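Local atomic coordinates of putative NADPH:quinone reductase (Bacillus thuringiensis, PDB entry 3GMS), a protein that probably reduces quinones with NADPH, as a member of the medium-chain dehydrogenase/reductase family. Residues 115-119 / 120-124; 75-78 / 79-83. All blocks are in the same frame, centred on the assembly; numbering follows the deposited sequence. Where two conformers were deposited one is given.

Two short-range contacts in one chain illustrate how side chains finish off the ends of regular structure. Contact 2 (75-78 / 79-83) comes first in sequence and marks where strand 71-77 runs out into a turn; contact 1 (115-119 / 120-124) marks where helix 119-122 begins. Their centres lie 23 Å apart and their nearest atoms about 13 Å, so they do not touch. Strand 34-43 relates them, packing against D119, F120 and A123 in one place and V77 and V81 in the other. The centre of contact 1 lies about 16 Å from the centre of the chain, that of contact 2 about 29 Å. The cofactor would be expected at the six-stranded parallel Rossmann sheet, as in relatives; neither contact includes its strands.

Contact 1: residues 115-119 / 120-124; sequences DSIDD and FTAAQ
D118 caps the helix that starts after it, gripping T121 through both carboxylate oxygens. OD1 accepts from T121 N at 2.9 Å, the N-H arriving from above the carboxylate plane, and takes a weak bond from F120 N as well. OD2 receives the T121 hydroxyl, OG1 to OD2 2.7 Å, on its syn side, though tilted well out of the carboxylate plane. The carboxylate reaches this place because CG stands between the backbone N and the carbonyl carbon (chi1 71°), folded over the first turn. The two good bonds from T121, with the weak third, should limit its rotation.

Backbone bonds continue the turn: A122 N donates to D118 O at 2.9 Å, almost straight at 170°, and A123 N to D119 O at 2.8 Å.

The apolar part is small. I117 CG2 lies 3.9 Å from A122 CB and equally far from T121 CG2, the I117 and T121 side chains meeting at roughly a right angle.

Neighbouring elements flank this N-terminal turn: I117 and T121 rest on helix 277-292, D119 forms a salt bridge with R89 and a hydrogen bond with Y332, and F120 lies edge-to-face with F328 of strand 326-330, while A123 packs on V41 of strand 34-43.

Contact 2: residues 75-78 / 79-83; sequences ENVG and AFVSR
V77 and V81 press together where strand 71-77 gives way to a turn, and this is the dense part of the contact. Their CB atoms are 3.6 Å apart, and V81 CG1 lies 3.8 Å from V77 CG1. V81 CG1 is turned anti to its own backbone N (chi1 -177°), a setting that lays this branch against V77, while its CG2 sits over the backbone of G78. Both valines also touch V35 of strand 34-43, and the pair is thereby packed against the sheet. The other branch of V77, CG2, meets the aliphatic part of R83, 3.8 Å from CG.

Between these side chains the backbone folds back in a type I beta turn from G78 to V81, with V81 N donating to G78 O at 3.0 Å. Just ahead of it, E75 and N76 both face F36 in a classic beta bulge, within the GroES-like domain of this dehydrogenase family.

The polar side is looser and draws in water. R83 bends at chi3 (65°), bringing its guanidinium back over the strand end towards N76. There NH1 donates to N76 OD1 at 3.2 Å, a long and bent bond that comes nearly in line with the amide C=O but leaves OD1 tilted from the guanidinium plane, whereas NH2 reaches the same oxygen only weakly. The amide and guanidinium planes stand 84° apart. N76 OD1 also accepts from V77 N at 2.9 Å, from above the amide plane, a bent bond from the next residue that gives this oxygen a second donor. An ordered water at the guanidinium edge accepts from R83 NH1 at 2.7 Å and donates to V77 O, bridging the exposed arginine to the strand backbone.

Contact 1: residues 115-119 / 120-124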
ATOM      1  N   ASP A 115      12.390  17.647  -6.317  1.00 28.24           N
ATOM      2  CA  ASP A 115      11.512  18.578  -7.031  1.00 30.58           C
ATOM      3  C   ASP A 115      10.856  17.957  -8.278  1.00 29.89           C
ATOM      4  O   ASP A 115       9.761  18.363  -8.689  1.00 31.24           O
ATOM      5  CB  ASP A 115      12.298  19.838  -7.426  1.00 30.74           C
ATOM      6  CG  ASP A 115      12.776  20.631  -6.221  1.00 34.90           C
ATOM      7  OD1 ASP A 115      12.328  20.379  -5.084  1.00 34.67           O
ATOM      8  OD2 ASP A 115      13.624  21.522  -6.419  1.00 37.99           O
ATOM      9  N   SER A 116      11.542  16.975  -8.838  1.00 30.11           N
ATOM     10  CA  SER A 116      11.097  16.187  -9.993  0.50 30.67           C
ATOM     11  C   SER A 116       9.752  15.472  -9.823  1.00 30.08           C
ATOM     12  O   SER A 116       9.081  15.158 -10.804  1.00 30.37           O
ATOM     13  CB  SER A 116      12.157  15.125 -10.277  0.50 30.89           C
ATOM     14  OG  SER A 116      12.108  14.702 -11.617  0.50 34.10           O
ATOM     15  N   ILE A 117       9.383  15.176  -8.580  1.00 28.74           N
ATOM     16  CA  ILE A 117       8.200  14.340  -8.309  1.00 27.15           C
ATOM     17  C   ILE A 117       7.023  15.170  -7.795  1.00 26.19           C
ATOM     18  O   ILE A 117       7.162  15.883  -6.812  1.00 25.60           O
ATOM     19  CB  ILE A 117       8.571  13.200  -7.336  1.00 26.68           C
ATOM     20  CG1 ILE A 117       9.626  12.295  -8.014  1.00 28.46           C
ATOM     21  CG2 ILE A 117       7.300  12.481  -6.812  1.00 27.23           C
ATOM     22  CD1 ILE A 117       9.906  11.003  -7.330  1.00 29.31           C
ATOM     23  N   ASP A 118       5.897  15.120  -8.483  1.00 25.67           N
ATOM     24  CA  ASP A 118       4.736  15.950  -8.082  1.00 25.43           C
ATOM     25  C   ASP A 118       4.122  15.420  -6.768  1.00 24.23           C
ATOM     26  O   ASP A 118       4.395  14.276  -6.368  1.00 22.57           O
ATOM     27  CB  ASP A 118       3.669  15.991  -9.183  1.00 25.98           C
ATOM     28  CG  ASP A 118       2.948  14.658  -9.338  1.00 27.79           C
ATOM     29  OD1 ASP A 118       1.952  14.409  -8.604  1.00 30.33           O
ATOM     30  OD2 ASP A 118       3.348  13.863 -10.192  1.00 32.00           O
ATOM     31  N   ASP A 119       3.340  16.260  -6.086  1.00 23.54           N
ATOM     32  CA  ASP A 119       2.741  15.903  -4.778  1.00 23.16           C
ATOM     33  C   ASP A 119       1.869  14.632  -4.845  1.00 23.04           C
ATOM     34  O   ASP A 119       1.844  13.840  -3.904  1.00 21.94           O
ATOM     35  CB  ASP A 119       1.806  17.010  -4.268  1.00 23.63           C
ATOM     36  CG  ASP A 119       2.514  18.322  -4.004  1.00 27.33           C
ATOM     37  OD1 ASP A 119       3.742  18.352  -3.767  1.00 23.72           O
ATOM     38  OD2 ASP A 119       1.821  19.341  -4.047  1.00 29.61           O
ATOM     39  N   PHE A 120       1.126  14.445  -5.931  1.00 23.11           N
ATOM     40  CA  PHE A 120       0.192  13.312  -5.973  1.00 23.76           C
ATOM     41  C   PHE A 120       0.882  11.969  -6.207  1.00 23.29           C
ATOM     42  O   PHE A 120       0.520  10.932  -5.635  1.00 23.59           O
ATOM     43  CB  PHE A 120      -0.925  13.577  -6.981  1.00 24.77           C
ATOM     44  CG  PHE A 120      -1.814  14.691  -6.559  1.00 22.11           C
ATOM     45  CD1 PHE A 120      -2.984  14.430  -5.828  1.00 22.28           C
ATOM     46  CD2 PHE A 120      -1.459  16.027  -6.860  1.00 23.80           C
ATOM     47  CE1 PHE A 120      -3.822  15.494  -5.406  1.00 23.12           C
ATOM     48  CE2 PHE A 120      -2.291  17.090  -6.465  1.00 25.10           C
ATOM     49  CZ  PHE A 120      -3.485  16.823  -5.731  1.00 23.70           C
ATOM     50  N   THR A 121       1.965  12.020  -6.971  1.00 22.09           N
ATOM     51  CA  THR A 121       2.832  10.860  -7.111  1.00 22.21           C
ATOM     52  C   THR A 121       3.515  10.589  -5.775  1.00 20.95           C
ATOM     53  O   THR A 121       3.533   9.450  -5.300  1.00 20.83           O
ATOM     54  CB  THR A 121       3.847  11.123  -8.258  1.00 22.26           C
ATOM     55  OG1 THR A 121       3.105  11.287  -9.464  1.00 24.25           O
ATOM     56  CG2 THR A 121       4.809   9.928  -8.400  1.00 24.78           C
ATOM     57  N   ALA A 122       4.108  11.629  -5.158  1.00 19.74           N
ATOM     58  CA  ALA A 122       4.773  11.453  -3.880  1.00 20.37           C
ATOM     59  C   ALA A 122       3.850  10.889  -2.794  1.00 19.18           C
ATOM     60  O   ALA A 122       4.243  10.035  -1.981  1.00 20.21           O
ATOM     61  CB  ALA A 122       5.370  12.815  -3.403  1.00 19.35           C
ATOM     62  N   ALA A 123       2.608  11.333  -2.825  1.00 18.73           N
ATOM     63  CA  ALA A 123       1.644  10.923  -1.825  1.00 20.18           C
ATOM     64  C   ALA A 123       1.290   9.419  -1.906  1.00 21.19           C
ATOM     65  O   ALA A 123       0.534   8.902  -1.058  1.00 22.02           O
ATOM     66  CB  ALA A 123       0.376  11.802  -1.967  1.00 19.34           C
ATOM     67  N   GLN A 124       1.759   8.746  -2.961  1.00 20.69           N
ATOM     68  CA  GLN A 124       1.465   7.329  -3.200  1.00 20.11           C
ATOM     69  C   GLN A 124       2.696   6.445  -3.100  1.00 21.02           C
ATOM     70  O   GLN A 124       2.637   5.223  -3.403  1.00 20.06           O
ATOM     71  CB  GLN A 124       0.801   7.138  -4.574  1.00 20.43           C
ATOM     72  CG  GLN A 124      -0.560   7.794  -4.742  1.00 19.54           C
ATOM     73  CD  GLN A 124      -1.037   7.582  -6.161  1.00 23.90           C
ATOM     74  OE1 GLN A 124      -1.478   6.496  -6.502  1.00 27.85           O
ATOM     75  NE2 GLN A 124      -0.845   8.574  -7.010  1.00 22.69           N
TER

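Contact 2: residues 75-78 / 79-83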
ATOM      1  N   GLU A  75       7.961  22.381   8.501  1.00 27.08           N
ATOM      2  CA  GLU A  75       7.783  23.738   9.059  0.50 28.62           C
ATOM      3  C   GLU A  75       8.695  23.997  10.247  1.00 29.21           C
ATOM      4  O   GLU A  75       9.062  25.158  10.531  1.00 30.40           O
ATOM      5  CB  GLU A  75       6.347  23.936   9.551  0.50 28.85           C
ATOM      6  CG  GLU A  75       5.290  23.867   8.489  0.50 31.32           C
ATOM      7  CD  GLU A  75       5.071  25.174   7.775  0.50 34.55           C
ATOM      8  OE1 GLU A  75       5.972  25.613   7.025  0.50 35.40           O
ATOM      9  OE2 GLU A  75       3.972  25.744   7.956  0.50 36.30           O
ATOM     10  N   ASN A  76       8.991  22.939  10.992  1.00 29.65           N
ATOM     11  CA  ASN A  76       9.835  23.072  12.196  1.00 30.90           C
ATOM     12  C   ASN A  76      10.447  21.724  12.529  1.00 31.47           C
ATOM     13  O   ASN A  76       9.965  20.685  12.061  1.00 31.50           O
ATOM     14  CB  ASN A  76       9.033  23.629  13.374  1.00 30.78           C
ATOM     15  CG  ASN A  76       9.911  24.398  14.368  1.00 33.58           C
ATOM     16  OD1 ASN A  76      11.143  24.493  14.197  1.00 31.97           O
ATOM     17  ND2 ASN A  76       9.279  24.947  15.399  1.00 34.48           N
ATOM     18  N   VAL A  77      11.526  21.727  13.295  1.00 31.74           N
ATOM     19  CA  VAL A  77      12.180  20.497  13.734  1.00 31.94           C
ATOM     20  C   VAL A  77      12.578  20.656  15.203  1.00 33.13           C
ATOM     21  O   VAL A  77      12.731  21.786  15.695  1.00 32.90           O
ATOM     22  CB  VAL A  77      13.421  20.129  12.864  1.00 31.94           C
ATOM     23  CG1 VAL A  77      13.023  19.855  11.389  1.00 31.47           C
ATOM     24  CG2 VAL A  77      14.529  21.215  12.942  1.00 31.51           C
ATOM     25  N   GLY A  78      12.723  19.537  15.900  1.00 33.71           N
ATOM     26  CA  GLY A  78      13.154  19.531  17.293  1.00 35.20           C
ATOM     27  C   GLY A  78      14.651  19.765  17.458  1.00 36.39           C
ATOM     28  O   GLY A  78      15.408  19.791  16.485  1.00 35.94           O
ATOM     29  N   ALA A  79      15.068  19.921  18.710  1.00 38.51           N
ATOM     30  CA  ALA A  79      16.435  20.390  19.041  1.00 40.36           C
ATOM     31  C   ALA A  79      17.595  19.653  18.371  1.00 41.12           C
ATOM     32  O   ALA A  79      18.614  20.268  18.051  1.00 41.83           O
ATOM     33  CB  ALA A  79      16.636  20.447  20.581  1.00 40.39           C
ATOM     34  N   PHE A  80      17.458  18.347  18.164  1.00 42.01           N
ATOM     35  CA  PHE A  80      18.577  17.537  17.668  1.00 42.87           C
ATOM     36  C   PHE A  80      18.592  17.362  16.156  1.00 42.22           C
ATOM     37  O   PHE A  80      19.445  16.646  15.628  1.00 42.78           O
ATOM     38  CB  PHE A  80      18.574  16.135  18.302  1.00 43.38           C
ATOM     39  CG  PHE A  80      18.825  16.118  19.785  1.00 46.79           C
ATOM     40  CD1 PHE A  80      19.274  17.256  20.461  1.00 49.30           C
ATOM     41  CD2 PHE A  80      18.651  14.932  20.509  1.00 49.53           C
ATOM     42  CE1 PHE A  80      19.519  17.220  21.845  1.00 50.58           C
ATOM     43  CE2 PHE A  80      18.893  14.887  21.891  1.00 50.46           C
ATOM     44  CZ  PHE A  80      19.330  16.030  22.557  1.00 50.51           C
ATOM     45  N   VAL A  81      17.646  17.995  15.467  1.00 41.02           N
ATOM     46  CA  VAL A  81      17.474  17.806  14.031  1.00 40.25           C
ATOM     47  C   VAL A  81      18.051  18.996  13.278  1.00 40.48           C
ATOM     48  O   VAL A  81      17.939  20.145  13.732  1.00 39.97           O
ATOM     49  CB  VAL A  81      15.960  17.677  13.645  1.00 39.69           C
ATOM     50  CG1 VAL A  81      15.810  17.399  12.154  1.00 39.64           C
ATOM     51  CG2 VAL A  81      15.275  16.601  14.474  1.00 39.72           C
ATOM     52  N   SER A  82      18.642  18.714  12.121  1.00 41.13           N
ATOM     53  CA  SER A  82      19.172  19.752  11.241  1.00 42.12           C
ATOM     54  C   SER A  82      18.069  20.697  10.754  1.00 42.32           C
ATOM     55  O   SER A  82      17.042  20.248  10.209  1.00 41.95           O
ATOM     56  CB  SER A  82      19.884  19.119  10.056  1.00 42.20           C
ATOM     57  OG  SER A  82      20.338  20.129   9.182  1.00 46.13           O
ATOM     58  N   ARG A  83      18.288  22.002  10.940  1.00 41.50           N
ATOM     59  CA  ARG A  83      17.262  22.983  10.601  1.00 41.43           C
ATOM     60  C   ARG A  83      17.200  23.265   9.102  1.00 40.88           C
ATOM     61  O   ARG A  83      16.276  23.927   8.644  1.00 40.00           O
ATOM     62  CB  ARG A  83      17.390  24.255  11.448  1.00 41.42           C
ATOM     63  CG  ARG A  83      17.096  24.016  12.943  1.00 43.03           C
ATOM     64  CD  ARG A  83      16.938  25.303  13.749  1.00 45.23           C
ATOM     65  NE  ARG A  83      15.779  26.107  13.345  1.00 44.81           N
ATOM     66  CZ  ARG A  83      14.533  25.928  13.781  1.00 47.20           C
ATOM     67  NH1 ARG A  83      14.233  24.961  14.644  1.00 47.19           N
ATOM     68  NH2 ARG A  83      13.569  26.724  13.345  1.00 47.96           N
TER
HETATM   69  O   HOH W   1      15.168  22.996  16.198  1.00 45.74           O